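Local structure of uncharacterized protein (4R7F) at residues Phe5-Asn10 with Lys15-Lys20; Gln119-Asn122 with Gln128-Phe131; Val142-Ser147 with Tyr374-Tyr379; Phe172-Pro177 with Arg389-Thr394; Phe295-Asp300 with Gly305-Asn310. The protein is of unknown function but has three immunoglobulin-like beta-sandwich domains, binds magnesium and is probably related to the plug protein of the type 9 secretion system. All coordinates share one frame; numbering follows the deposited sequence.

How the contacts relate
Contacts 3 and 5 are buried, contacts 2 and 4 are partly buried, and contact 1 lies near the surface. Contacts 1, 3 and 5 join facing sheets through carbon-to-carbon packing; neither they nor contact 4 have a hydrogen bond across. Contact 2 differs: it lies within one sheet and is held by backbone hydrogen bonds. Contacts 1 and 2 touch, because strands 8-9 and 129-138 are neighbours in one sheet. Contacts 3 and 4 also touch, through the paired strands 373-380 and 389-397. Contact 4 brings a loop against the start of strand 389-397 and adds an arginine to the apolar packing. Contact 5 stands apart, with its centre about 41 Å from that of contact 4.

Contact 1 (Phe5-Asn10 with Lys15-Lys20)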
# COMPACT_ATOMS: atom_id res chain seq x y z
N PHE A 5 -21.85 -12.21 16.99
CA PHE A 5 -22.28 -10.97 16.39
C PHE A 5 -21.37 -10.69 15.21
O PHE A 5 -20.15 -10.77 15.32
CB PHE A 5 -22.24 -9.81 17.38
CG PHE A 5 -23.14 -9.99 18.55
CD1 PHE A 5 -22.78 -10.83 19.58
CD2 PHE A 5 -24.37 -9.36 18.61
CE1 PHE A 5 -23.65 -11.05 20.64
CE2 PHE A 5 -25.21 -9.55 19.66
CZ PHE A 5 -24.87 -10.41 20.68
N PHE A 6 -21.97 -10.36 14.09
CA PHE A 6 -21.25 -10.07 12.89
C PHE A 6 -22.04 -9.07 12.11
O PHE A 6 -23.26 -8.96 12.26
CB PHE A 6 -20.99 -11.34 12.06
CG PHE A 6 -22.21 -12.11 11.67
CD1 PHE A 6 -22.75 -13.08 12.52
CD2 PHE A 6 -22.79 -11.94 10.43
CE1 PHE A 6 -23.85 -13.83 12.15
CE2 PHE A 6 -23.91 -12.69 10.05
CZ PHE A 6 -24.45 -13.63 10.90
N THR A 7 -21.34 -8.29 11.31
CA THR A 7 -22.03 -7.31 10.49
C THR A 7 -22.95 -8.02 9.52
O THR A 7 -22.49 -8.82 8.70
CB THR A 7 -21.04 -6.45 9.75
OG1 THR A 7 -20.25 -5.76 10.72
CG2 THR A 7 -21.77 -5.45 8.82
N ASP A 8 -24.23 -7.72 9.66
CA ASP A 8 -25.30 -8.34 8.86
C ASP A 8 -26.60 -7.51 8.86
O ASP A 8 -26.87 -6.78 9.78
CB ASP A 8 -25.60 -9.71 9.42
CG ASP A 8 -26.33 -10.61 8.43
OD1 ASP A 8 -26.29 -10.38 7.20
OD2 ASP A 8 -26.97 -11.56 8.92
N VAL A 9 -27.35 -7.59 7.79
CA VAL A 9 -28.61 -6.90 7.65
C VAL A 9 -29.75 -7.92 7.73
O VAL A 9 -29.69 -8.92 7.07
CB VAL A 9 -28.68 -6.19 6.29
CG1 VAL A 9 -30.08 -5.62 6.03
CG2 VAL A 9 -27.66 -5.08 6.25
N ASN A 10 -30.77 -7.65 8.54
CA ASN A 10 -31.87 -8.57 8.74
C ASN A 10 -33.20 -7.96 8.31
O ASN A 10 -34.23 -8.44 8.73
CB ASN A 10 -32.00 -8.95 10.23
CG ASN A 10 -30.67 -9.28 10.86
OD1 ASN A 10 -30.05 -10.31 10.53
ND2 ASN A 10 -30.20 -8.41 11.73
N LYS A 15 -30.48 -1.12 3.22
CA LYS A 15 -29.53 -1.47 2.16
C LYS A 15 -28.26 -0.69 2.36
O LYS A 15 -28.26 0.36 3.02
CB LYS A 15 -30.08 -1.13 0.79
CG LYS A 15 -31.37 -1.83 0.42
CD LYS A 15 -31.14 -3.31 0.16
CE LYS A 15 -32.40 -3.94 -0.42
NZ LYS A 15 -32.66 -5.34 0.04
N THR A 16 -27.18 -1.24 1.81
CA THR A 16 -25.91 -0.53 1.63
C THR A 16 -25.35 -0.14 2.97
O THR A 16 -24.90 1.00 3.19
CB THR A 16 -26.10 0.67 0.67
OG1 THR A 16 -26.84 0.22 -0.48
CG2 THR A 16 -24.78 1.23 0.22
N LEU A 17 -25.41 -1.10 3.88
CA LEU A 17 -24.76 -0.95 5.17
C LEU A 17 -23.25 -0.92 4.98
O LEU A 17 -22.68 -1.85 4.45
CB LEU A 17 -25.12 -2.09 6.08
CG LEU A 17 -24.44 -2.08 7.45
CD1 LEU A 17 -24.91 -0.90 8.28
CD2 LEU A 17 -24.78 -3.38 8.16
N GLN A 18 -22.63 0.17 5.42
CA GLN A 18 -21.19 0.33 5.43
C GLN A 18 -20.71 0.64 6.84
O GLN A 18 -21.31 1.44 7.56
CB GLN A 18 -20.78 1.50 4.54
CG GLN A 18 -21.20 1.35 3.09
CD GLN A 18 -20.79 2.55 2.24
OE1 GLN A 18 -21.59 3.46 1.97
NE2 GLN A 18 -19.56 2.53 1.79
N VAL A 19 -19.61 -0.02 7.19
CA VAL A 19 -18.83 0.22 8.38
C VAL A 19 -17.38 0.53 7.98
O VAL A 19 -16.67 -0.31 7.42
CB VAL A 19 -18.88 -1.02 9.29
CG1 VAL A 19 -18.10 -0.77 10.57
CG2 VAL A 19 -20.34 -1.39 9.55
N LYS A 20 -16.97 1.77 8.24
CA LYS A 20 -15.68 2.27 7.80
C LYS A 20 -15.21 3.34 8.77
O LYS A 20 -15.94 3.72 9.68
CB LYS A 20 -15.78 2.80 6.37
CG LYS A 20 -16.94 3.74 6.13
CD LYS A 20 -16.50 5.19 6.02
CE LYS A 20 -16.20 5.60 4.59
NZ LYS A 20 -15.73 7.01 4.57
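Val9 and Leu17 bring the two backbones closest, with CA atoms 7.5 Å apart, while Thr7 and Val19 lie opposite each other at a CA to CA distance of 8.4 Å. The two chains run in roughly opposite senses and share no hydrogen bond. This is a beta-arch: strand 8-9 pairs with strand 129-138 in one sheet, and strand 14-21 pairs with strand 39-46 in the other sheet of the first immunoglobulin-like sandwich. Side chains do nearly all the bridging between them.

Leu17 is the centre of the contact. Its CG is anti to the backbone N (chi1 177°), which carries CD2 across to the first segment. Thr7 CG2 meets Leu17 CD2 at 3.7 Å, the two side chains crossing at a slant. Val9 comes from further along and slides past Leu17 in the opposite direction, with Val9 CG2 3.9 Å from Leu17 CD2. The leucine methyl therefore touches one methyl from each of two residues. Ile41, Phe43 and Phe131 also touch Leu17 and bury it.

The polar groups look elsewhere. Thr7 OG1 hydrogen-bonds to the backbone N of Cys134, which leaves its methyl for the leucine. Asp8 turns from the second segment and forms a salt bridge with Lys321. A looser touch ends the row, where Thr7 CG2 lies 4.4 Å from Val19 CG2.

Contact 2 (Gln119-Asn122 with Gln128-Phe131)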
# COMPACT_ATOMS: atom_id res chain seq x y z
N GLN A 119 -26.36 -2.77 17.45
CA GLN A 119 -27.60 -3.36 16.95
C GLN A 119 -28.58 -2.23 16.79
O GLN A 119 -28.76 -1.46 17.71
CB GLN A 119 -28.14 -4.39 17.89
CG GLN A 119 -27.08 -5.36 18.30
CD GLN A 119 -27.63 -6.72 18.52
OE1 GLN A 119 -28.10 -7.07 19.61
NE2 GLN A 119 -27.59 -7.53 17.47
N VAL A 120 -29.18 -2.12 15.61
CA VAL A 120 -30.10 -1.04 15.31
C VAL A 120 -31.51 -1.60 15.16
O VAL A 120 -31.71 -2.76 14.80
CB VAL A 120 -29.67 -0.24 14.07
CG1 VAL A 120 -30.68 0.85 13.73
CG2 VAL A 120 -28.27 0.34 14.30
N TYR A 121 -32.48 -0.79 15.53
CA TYR A 121 -33.89 -1.20 15.49
C TYR A 121 -34.74 0.03 15.27
O TYR A 121 -34.28 1.18 15.50
CB TYR A 121 -34.29 -1.92 16.81
CG TYR A 121 -34.03 -1.12 18.08
CD1 TYR A 121 -34.98 -0.24 18.59
CD2 TYR A 121 -32.80 -1.21 18.75
CE1 TYR A 121 -34.73 0.50 19.75
CE2 TYR A 121 -32.54 -0.46 19.90
CZ TYR A 121 -33.51 0.39 20.39
OH TYR A 121 -33.28 1.11 21.52
N ASN A 122 -35.96 -0.21 14.82
CA ASN A 122 -37.00 0.81 14.77
C ASN A 122 -37.47 1.09 16.20
O ASN A 122 -37.80 0.13 16.90
CB ASN A 122 -38.17 0.26 13.97
CG ASN A 122 -39.15 1.33 13.58
OD1 ASN A 122 -39.47 2.27 14.35
ND2 ASN A 122 -39.65 1.21 12.37
N GLN A 128 -37.10 -6.30 17.62
CA GLN A 128 -36.67 -6.75 16.28
C GLN A 128 -35.45 -5.94 15.79
O GLN A 128 -35.54 -4.78 15.35
CB GLN A 128 -37.81 -6.79 15.27
CG GLN A 128 -37.46 -7.44 13.92
CD GLN A 128 -37.06 -8.92 13.97
OE1 GLN A 128 -37.20 -9.61 14.99
NE2 GLN A 128 -36.55 -9.41 12.85
N ILE A 129 -34.29 -6.58 15.88
CA ILE A 129 -33.05 -5.98 15.40
C ILE A 129 -33.06 -6.03 13.88
O ILE A 129 -33.20 -7.12 13.30
CB ILE A 129 -31.79 -6.74 15.90
CG1 ILE A 129 -31.71 -6.76 17.44
CG2 ILE A 129 -30.53 -6.11 15.32
CD1 ILE A 129 -31.95 -5.41 18.09
N ILE A 130 -32.90 -4.86 13.25
CA ILE A 130 -32.87 -4.78 11.80
C ILE A 130 -31.50 -4.93 11.14
O ILE A 130 -31.42 -5.32 9.97
CB ILE A 130 -33.54 -3.49 11.25
CG1 ILE A 130 -32.80 -2.24 11.68
CG2 ILE A 130 -35.00 -3.44 11.67
CD1 ILE A 130 -33.39 -1.00 11.05
N PHE A 131 -30.44 -4.55 11.85
CA PHE A 131 -29.07 -4.89 11.45
C PHE A 131 -28.13 -4.78 12.63
O PHE A 131 -28.43 -4.14 13.61
CB PHE A 131 -28.60 -4.05 10.27
CG PHE A 131 -28.23 -2.63 10.61
CD1 PHE A 131 -27.00 -2.33 11.18
CD2 PHE A 131 -29.08 -1.58 10.28
CE1 PHE A 131 -26.62 -1.03 11.44
CE2 PHE A 131 -28.71 -0.27 10.54
CZ PHE A 131 -27.49 0.01 11.13
O HOH W 1 -37.09 -2.74 14.52
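Val120 and Phe131 form the close fit of this beta hairpin, which joins strands 114-122 and 129-138 in one sheet of the first immunoglobulin-like domain. They are an antiparallel hydrogen-bonded pair, and their side chains lie alongside each other on the same side of the sheet. The bump is the valine. Its CB stands over one face of the Phe131 ring, 3.8 Å from the ring centroid and displaced toward the rim, a CH-pi contact. Val120 CG2 presses closer still, 3.3 Å from Phe131 CZ. The ring sits there because its CG lies between the backbone N and the carbonyl carbon (chi1 76°), which swings it back over the valine. Leu17 and Phe43 also pack against Phe131. With an alanine here, Val120 would probably lose the flat ring beside it, and a gap would open toward Phe43.

Away from that ring, Ile129 lays CG2 and CD1 against Gln119 CB, each at 3.9 Å, the two side chains set crosswise. The amide of Gln119 is held by Thr132. Ile130 lays CG1 3.3 Å from Val120 O, beside the carbonyl that its own N grips.

Two backbone bonds fix the pairing. Ile130 N gives one to Val120 O, tilted 18° from the carbonyl plane. Past it, a water accepts from Asn122 N and donates to Gln128 O. The other bond is nearly linear: Val120 N to Phe131 O, 2.9 Å, with an angle of 174° at the hydrogen.

Contact 3 (Val142-Ser147 with Tyr374-Tyr379); sequences VNISAS and YSIYVY
Ile144 reaches from strand 143-147 toward Ile376 and Val378 on strand 374-379. The strand axes come within 9.5 Å, and their directions differ by 145°, so they run roughly antiparallel. That spacing is bridged by side chains, with no hydrogen bond between the strands.

Ile144 can be followed outward. Its CB points at the other strand but stands back from it. CG2 branches toward Ile376 and stays 4.4 Å from CD1 of that residue. CG1 takes the other branch, anti to the carbonyl carbon (chi1 -59°), and approaches Val378. The tip does most of the touching. Ile144 CD1 meets Val378 CG2 at 3.5 Å, the two side chains reaching for each other tip to tip. The same Ile144 CD1 lies 4.2 Å from Ile376 CG2 and passes close to the Ile376 carbonyl. It is thus lodged between two neighbouring side chains of one strand face. Next along, Ala146 has only a methyl, and Ile376 extends to meet it, with CD1 3.9 Å from Ala146 CB. Ile183 packs against both Ile376 and Val378.

Residues on the other face of strand 143-147 serve a different purpose. Ser145 and Ser147 hydrogen-bond to Ser147 and Ser145 of the second subunit, and the backbone of Ala146 also bonds to that subunit. One strand therefore supplies both the domain interior and the dimer contact. Two sheets about 10 Å apart, packed by inward aliphatic side chains, are what an immunoglobulin-like beta-sandwich shows; the isoleucines, alanine and valine here fit that.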
# COMPACT_ATOMS: atom_id res chain seq x y z
N VAL A 142 1.01 -3.07 21.90
CA VAL A 142 2.04 -3.87 21.29
C VAL A 142 2.09 -3.54 19.79
O VAL A 142 1.12 -3.03 19.22
CB VAL A 142 1.79 -5.37 21.51
CG1 VAL A 142 1.64 -5.69 22.99
CG2 VAL A 142 0.56 -5.84 20.74
N ASN A 143 3.22 -3.82 19.17
CA ASN A 143 3.48 -3.55 17.76
C ASN A 143 3.53 -4.92 17.08
O ASN A 143 4.00 -5.89 17.68
CB ASN A 143 4.79 -2.70 17.64
CG ASN A 143 5.56 -2.91 16.35
OD1 ASN A 143 6.36 -3.84 16.26
ND2 ASN A 143 5.38 -2.02 15.38
N ILE A 144 3.01 -5.03 15.86
CA ILE A 144 3.02 -6.29 15.15
C ILE A 144 3.81 -6.14 13.88
O ILE A 144 3.46 -5.30 13.04
CB ILE A 144 1.58 -6.72 14.81
CG1 ILE A 144 0.72 -6.87 16.07
CG2 ILE A 144 1.60 -8.04 14.05
CD1 ILE A 144 -0.77 -7.11 15.77
N SER A 145 4.89 -6.90 13.74
CA SER A 145 5.67 -6.96 12.49
C SER A 145 5.23 -8.18 11.71
O SER A 145 5.27 -9.26 12.25
CB SER A 145 7.17 -7.07 12.78
OG SER A 145 7.64 -5.92 13.44
N ALA A 146 4.83 -7.99 10.45
CA ALA A 146 4.20 -9.05 9.66
C ALA A 146 4.69 -9.10 8.22
O ALA A 146 5.26 -8.15 7.72
CB ALA A 146 2.69 -8.91 9.70
N SER A 147 4.54 -10.27 7.59
CA SER A 147 4.77 -10.39 6.16
C SER A 147 3.80 -11.40 5.55
O SER A 147 3.27 -12.23 6.25
CB SER A 147 6.22 -10.79 5.86
OG SER A 147 6.50 -12.11 6.27
N TYR A 374 -4.51 -8.89 4.97
CA TYR A 374 -4.70 -9.74 6.12
C TYR A 374 -4.66 -8.88 7.35
O TYR A 374 -3.70 -8.16 7.55
CB TYR A 374 -3.57 -10.77 6.22
CG TYR A 374 -3.55 -11.67 5.04
CD1 TYR A 374 -2.89 -11.30 3.88
CD2 TYR A 374 -4.24 -12.85 5.03
CE1 TYR A 374 -2.88 -12.14 2.76
CE2 TYR A 374 -4.22 -13.69 3.93
CZ TYR A 374 -3.56 -13.33 2.79
OH TYR A 374 -3.62 -14.17 1.66
N SER A 375 -5.69 -8.96 8.16
CA SER A 375 -5.74 -8.20 9.40
C SER A 375 -5.51 -9.17 10.58
O SER A 375 -6.16 -10.20 10.68
CB SER A 375 -7.07 -7.48 9.53
OG SER A 375 -7.42 -6.71 8.39
N ILE A 376 -4.58 -8.81 11.45
CA ILE A 376 -4.14 -9.60 12.60
C ILE A 376 -4.58 -8.84 13.84
O ILE A 376 -4.18 -7.70 14.04
CB ILE A 376 -2.63 -9.74 12.59
CG1 ILE A 376 -2.20 -10.40 11.28
CG2 ILE A 376 -2.14 -10.56 13.79
CD1 ILE A 376 -0.75 -10.19 10.99
N TYR A 377 -5.48 -9.46 14.59
CA TYR A 377 -6.06 -8.89 15.80
C TYR A 377 -5.52 -9.68 16.97
O TYR A 377 -5.64 -10.91 16.99
CB TYR A 377 -7.59 -9.08 15.80
CG TYR A 377 -8.37 -8.21 14.82
CD1 TYR A 377 -8.34 -8.45 13.46
CD2 TYR A 377 -9.12 -7.17 15.28
CE1 TYR A 377 -9.07 -7.65 12.58
CE2 TYR A 377 -9.85 -6.39 14.42
CZ TYR A 377 -9.82 -6.63 13.07
OH TYR A 377 -10.56 -5.82 12.25
N VAL A 378 -4.97 -8.97 17.94
CA VAL A 378 -4.36 -9.56 19.09
C VAL A 378 -5.16 -9.13 20.33
O VAL A 378 -5.13 -7.99 20.69
CB VAL A 378 -2.91 -9.07 19.24
CG1 VAL A 378 -2.30 -9.64 20.51
CG2 VAL A 378 -2.09 -9.47 18.02
N TYR A 379 -5.84 -10.09 20.95
CA TYR A 379 -6.67 -9.88 22.12
C TYR A 379 -5.96 -10.45 23.35
O TYR A 379 -5.21 -11.43 23.26
CB TYR A 379 -8.00 -10.62 21.95
CG TYR A 379 -8.82 -10.11 20.83
CD1 TYR A 379 -9.71 -9.07 21.01
CD2 TYR A 379 -8.68 -10.63 19.57
CE1 TYR A 379 -10.48 -8.61 19.96
CE2 TYR A 379 -9.42 -10.14 18.51
CZ TYR A 379 -10.33 -9.15 18.71
OH TYR A 379 -11.05 -8.66 17.62

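Contact 4 (Phe172-Pro177 with Arg389-Thr394); sequences FPITYP and RLIGVT
Phe172 and Arg389 cross at a slant, with the ring and guanidinium planes 86° apart. The planes are thus almost perpendicular, but the approach is oblique; Phe172 CZ lies 3.9 Å from Arg389 NH2. A first torsion of -165° turns the ring away from its own backbone N and sends it out from the loop to the start of strand 389-397.

Ile391 lies across the same ring. Its CD1 is 4.0 Å from Phe172 CE2. That methyl also touches the loop's second apolar side chain, for Ile174 CD1 and Ile391 CD1 meet tip to tip at 3.9 Å. Ile391 CD1 is thus shared between the phenylalanine and the isoleucine. Opposite Val378 the strand carries a classic bulge made by Ile391 and Gly392.

Other residues complete the setting. Tyr380 meets the Phe172 ring edge-to-face, and Arg389 NE forms a salt bridge with Glu139. A serine in place of Phe172 would probably leave Ile391 and Tyr380 without their shared aromatic partner and open a gap beside the guanidinium.

The contact grades from apolar to polar. The buried isoleucines seal the inner part by methyl packing, and the partly exposed ring and arginine lie outside them. Arg389 NE is paired with Glu139, so the guanidinium probably packs beside the ring by ordinary van der Waals contact, its charge balanced elsewhere.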
# COMPACT_ATOMS: atom_id res chain seq x y z
N PHE A 172 4.87 -3.85 26.86
CA PHE A 172 3.66 -4.44 27.44
C PHE A 172 3.93 -5.92 27.73
O PHE A 172 3.41 -6.79 27.06
CB PHE A 172 2.45 -4.25 26.53
CG PHE A 172 1.13 -4.52 27.20
CD1 PHE A 172 0.54 -3.55 28.01
CD2 PHE A 172 0.49 -5.75 27.05
CE1 PHE A 172 -0.66 -3.79 28.64
CE2 PHE A 172 -0.72 -5.99 27.69
CZ PHE A 172 -1.29 -5.02 28.48
N PRO A 173 4.79 -6.19 28.73
CA PRO A 173 5.21 -7.56 28.94
C PRO A 173 4.01 -8.43 29.25
O PRO A 173 3.05 -7.95 29.86
CB PRO A 173 6.16 -7.45 30.12
CG PRO A 173 6.70 -6.05 30.04
CD PRO A 173 5.50 -5.26 29.63
N ILE A 174 4.02 -9.65 28.72
CA ILE A 174 2.96 -10.64 28.96
C ILE A 174 3.60 -11.96 29.37
O ILE A 174 4.32 -12.58 28.58
CB ILE A 174 2.11 -10.87 27.70
CG1 ILE A 174 1.37 -9.61 27.31
CG2 ILE A 174 1.10 -11.97 27.92
CD1 ILE A 174 1.01 -9.58 25.84
N THR A 175 3.37 -12.37 30.61
CA THR A 175 4.06 -13.54 31.16
C THR A 175 3.78 -14.85 30.41
O THR A 175 4.72 -15.54 30.05
CB THR A 175 3.76 -13.71 32.65
OG1 THR A 175 3.88 -12.44 33.30
CG2 THR A 175 4.74 -14.68 33.26
N TYR A 176 2.51 -15.15 30.12
CA TYR A 176 2.13 -16.41 29.47
C TYR A 176 1.27 -16.13 28.24
O TYR A 176 0.08 -16.36 28.23
CB TYR A 176 1.35 -17.33 30.43
CG TYR A 176 2.12 -17.85 31.64
CD1 TYR A 176 2.91 -19.02 31.57
CD2 TYR A 176 2.02 -17.19 32.86
CE1 TYR A 176 3.59 -19.47 32.69
CE2 TYR A 176 2.66 -17.65 33.98
CZ TYR A 176 3.44 -18.77 33.90
OH TYR A 176 4.06 -19.15 35.08
N PRO A 177 1.89 -15.69 27.17
CA PRO A 177 1.10 -15.36 25.99
C PRO A 177 0.46 -16.55 25.30
O PRO A 177 -0.49 -16.37 24.54
CB PRO A 177 2.12 -14.67 25.06
CG PRO A 177 3.42 -15.15 25.51
CD PRO A 177 3.32 -15.40 26.99
N ARG A 389 -9.40 -7.69 25.98
CA ARG A 389 -8.86 -6.44 25.44
C ARG A 389 -8.22 -6.68 24.11
O ARG A 389 -7.64 -7.75 23.87
CB ARG A 389 -7.82 -5.86 26.39
CG ARG A 389 -8.42 -5.39 27.70
CD ARG A 389 -7.37 -5.26 28.78
NE ARG A 389 -6.45 -4.16 28.50
CZ ARG A 389 -5.34 -3.93 29.20
NH1 ARG A 389 -4.98 -4.76 30.16
NH2 ARG A 389 -4.56 -2.89 28.92
N LEU A 390 -8.33 -5.68 23.25
CA LEU A 390 -7.69 -5.71 21.98
C LEU A 390 -6.46 -4.81 22.09
O LEU A 390 -6.58 -3.59 22.11
CB LEU A 390 -8.68 -5.21 20.92
CG LEU A 390 -8.17 -5.05 19.50
CD1 LEU A 390 -7.59 -6.36 19.04
CD2 LEU A 390 -9.24 -4.58 18.51
N ILE A 391 -5.28 -5.42 22.18
CA ILE A 391 -4.05 -4.72 22.49
C ILE A 391 -3.16 -4.46 21.28
O ILE A 391 -2.17 -3.75 21.36
CB ILE A 391 -3.25 -5.46 23.60
CG1 ILE A 391 -2.81 -6.86 23.20
CG2 ILE A 391 -4.04 -5.47 24.90
CD1 ILE A 391 -1.69 -7.40 24.07
N GLY A 392 -3.53 -5.03 20.16
CA GLY A 392 -2.84 -4.77 18.92
C GLY A 392 -3.63 -5.23 17.72
O GLY A 392 -4.36 -6.25 17.77
N VAL A 393 -3.46 -4.50 16.62
CA VAL A 393 -4.09 -4.87 15.39
C VAL A 393 -3.28 -4.29 14.27
O VAL A 393 -2.72 -3.23 14.41
CB VAL A 393 -5.56 -4.39 15.38
CG1 VAL A 393 -5.64 -2.89 15.49
CG2 VAL A 393 -6.25 -4.84 14.11
N THR A 394 -3.18 -5.00 13.16
CA THR A 394 -2.48 -4.50 11.99
C THR A 394 -3.05 -5.16 10.73
O THR A 394 -3.60 -6.24 10.80
CB THR A 394 -0.97 -4.75 12.06
OG1 THR A 394 -0.33 -3.97 11.07
CG2 THR A 394 -0.60 -6.20 11.80

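Contact 5 (Phe295-Asp300 with Gly305-Asn310); sequences FTLACD and GSVYLN
Leu309 sets a methyl on the face of the Phe295 ring. CD2 stands 3.7 Å from the ring centroid and only 7° off the ring normal, a CH-pi contact almost exactly over the centre. The other branch reaches the same ring nearer its rim, with Leu309 CD1 4.0 Å from Phe295 CE2. The two side chains cross at about a right angle. Leu309 holds CG away from its own N (chi1 -171°), and both methyls come to lie against the aromatic ring.

One step along each strand lies a looser pair. Leu297 CD2 and Val307 CG1 are 4.5 Å apart, a light touch beside the firm one. The backbones keep well away from each other, with the CA atoms of Phe295 and Leu309 9.0 Å apart.

Aromatic and aliphatic side chains form the next layer. Tyr346 meets the Phe295 ring edge-to-face and also touches Leu309. Val337 and Tyr348 pack on the phenylalanine too, while Tyr333 touches Val307. Backbone hydrogen bonds to Lys335 and Tyr333 hold Phe295 and Leu297 in place.

The two strands follow each other in the chain but belong to different sheets, which makes this a beta-arch of an immunoglobulin-like sandwich. Strand 290-298 lies between strands 248-253 and 332-340 in one sheet. Strand 305-310 pairs with strand 342-352 in the facing one.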
# COMPACT_ATOMS: atom_id res chain seq x y z
N PHE A 295 -26.43 -10.78 -12.12
CA PHE A 295 -25.14 -11.48 -12.20
C PHE A 295 -25.35 -12.81 -12.86
O PHE A 295 -26.34 -13.48 -12.57
CB PHE A 295 -24.58 -11.76 -10.81
CG PHE A 295 -24.20 -10.53 -10.03
CD1 PHE A 295 -25.15 -9.78 -9.40
CD2 PHE A 295 -22.88 -10.19 -9.88
CE1 PHE A 295 -24.79 -8.69 -8.65
CE2 PHE A 295 -22.51 -9.09 -9.15
CZ PHE A 295 -23.47 -8.34 -8.53
N THR A 296 -24.39 -13.21 -13.69
CA THR A 296 -24.44 -14.46 -14.41
C THR A 296 -23.09 -15.12 -14.38
O THR A 296 -22.11 -14.49 -14.77
CB THR A 296 -24.83 -14.21 -15.89
OG1 THR A 296 -26.14 -13.64 -15.94
CG2 THR A 296 -24.88 -15.50 -16.63
N LEU A 297 -23.03 -16.37 -13.90
CA LEU A 297 -21.81 -17.18 -13.96
C LEU A 297 -22.06 -18.42 -14.79
O LEU A 297 -22.76 -19.31 -14.35
CB LEU A 297 -21.31 -17.55 -12.56
CG LEU A 297 -20.14 -18.55 -12.48
CD1 LEU A 297 -18.88 -17.98 -13.12
CD2 LEU A 297 -19.86 -18.97 -11.05
N ALA A 298 -21.49 -18.47 -15.99
CA ALA A 298 -21.72 -19.58 -16.93
C ALA A 298 -20.74 -20.72 -16.71
O ALA A 298 -19.60 -20.61 -17.05
CB ALA A 298 -21.64 -19.11 -18.37
N CYS A 299 -21.20 -21.81 -16.13
CA CYS A 299 -20.41 -23.00 -15.98
C CYS A 299 -21.40 -24.04 -15.63
O CYS A 299 -22.59 -23.73 -15.37
CB CYS A 299 -19.35 -22.86 -14.90
SG CYS A 299 -19.96 -22.41 -13.28
N ASP A 300 -20.94 -25.28 -15.69
CA ASP A 300 -21.73 -26.43 -15.25
C ASP A 300 -21.87 -26.31 -13.77
O ASP A 300 -20.99 -25.70 -13.15
CB ASP A 300 -20.98 -27.72 -15.55
CG ASP A 300 -21.07 -28.13 -17.02
OD1 ASP A 300 -21.87 -27.54 -17.81
OD2 ASP A 300 -20.38 -29.10 -17.35
N GLY A 305 -21.59 -28.87 -3.19
CA GLY A 305 -21.47 -27.59 -2.56
C GLY A 305 -22.37 -26.56 -3.16
O GLY A 305 -23.17 -26.88 -4.08
N SER A 306 -22.20 -25.32 -2.68
CA SER A 306 -22.99 -24.19 -3.16
C SER A 306 -22.12 -23.00 -3.48
O SER A 306 -21.02 -22.87 -2.95
CB SER A 306 -24.06 -23.84 -2.13
OG SER A 306 -24.92 -24.95 -1.92
N VAL A 307 -22.59 -22.15 -4.39
CA VAL A 307 -21.86 -20.97 -4.82
C VAL A 307 -22.51 -19.76 -4.21
O VAL A 307 -23.77 -19.66 -4.19
CB VAL A 307 -21.81 -20.84 -6.35
CG1 VAL A 307 -21.07 -19.58 -6.79
CG2 VAL A 307 -21.10 -22.05 -6.92
N TYR A 308 -21.66 -18.87 -3.68
CA TYR A 308 -22.07 -17.64 -3.03
C TYR A 308 -21.38 -16.42 -3.65
O TYR A 308 -20.17 -16.41 -3.90
CB TYR A 308 -21.70 -17.68 -1.56
CG TYR A 308 -22.45 -18.68 -0.75
CD1 TYR A 308 -22.07 -20.03 -0.74
CD2 TYR A 308 -23.55 -18.31 0.02
CE1 TYR A 308 -22.74 -20.95 0.01
CE2 TYR A 308 -24.21 -19.24 0.79
CZ TYR A 308 -23.82 -20.55 0.75
OH TYR A 308 -24.53 -21.45 1.47
N LEU A 309 -22.16 -15.38 -3.85
CA LEU A 309 -21.64 -14.10 -4.30
C LEU A 309 -21.05 -13.42 -3.07
O LEU A 309 -21.60 -13.46 -1.99
CB LEU A 309 -22.79 -13.31 -4.91
CG LEU A 309 -22.60 -12.01 -5.66
CD1 LEU A 309 -21.40 -12.02 -6.60
CD2 LEU A 309 -23.90 -11.77 -6.43
N ASN A 310 -19.85 -12.93 -3.22
CA ASN A 310 -19.08 -12.54 -2.07
C ASN A 310 -18.47 -11.15 -2.27
O ASN A 310 -18.04 -10.79 -3.37
CB ASN A 310 -17.98 -13.58 -1.84
CG ASN A 310 -17.15 -13.28 -0.63
OD1 ASN A 310 -15.95 -12.96 -0.70
ND2 ASN A 310 -17.79 -13.34 0.50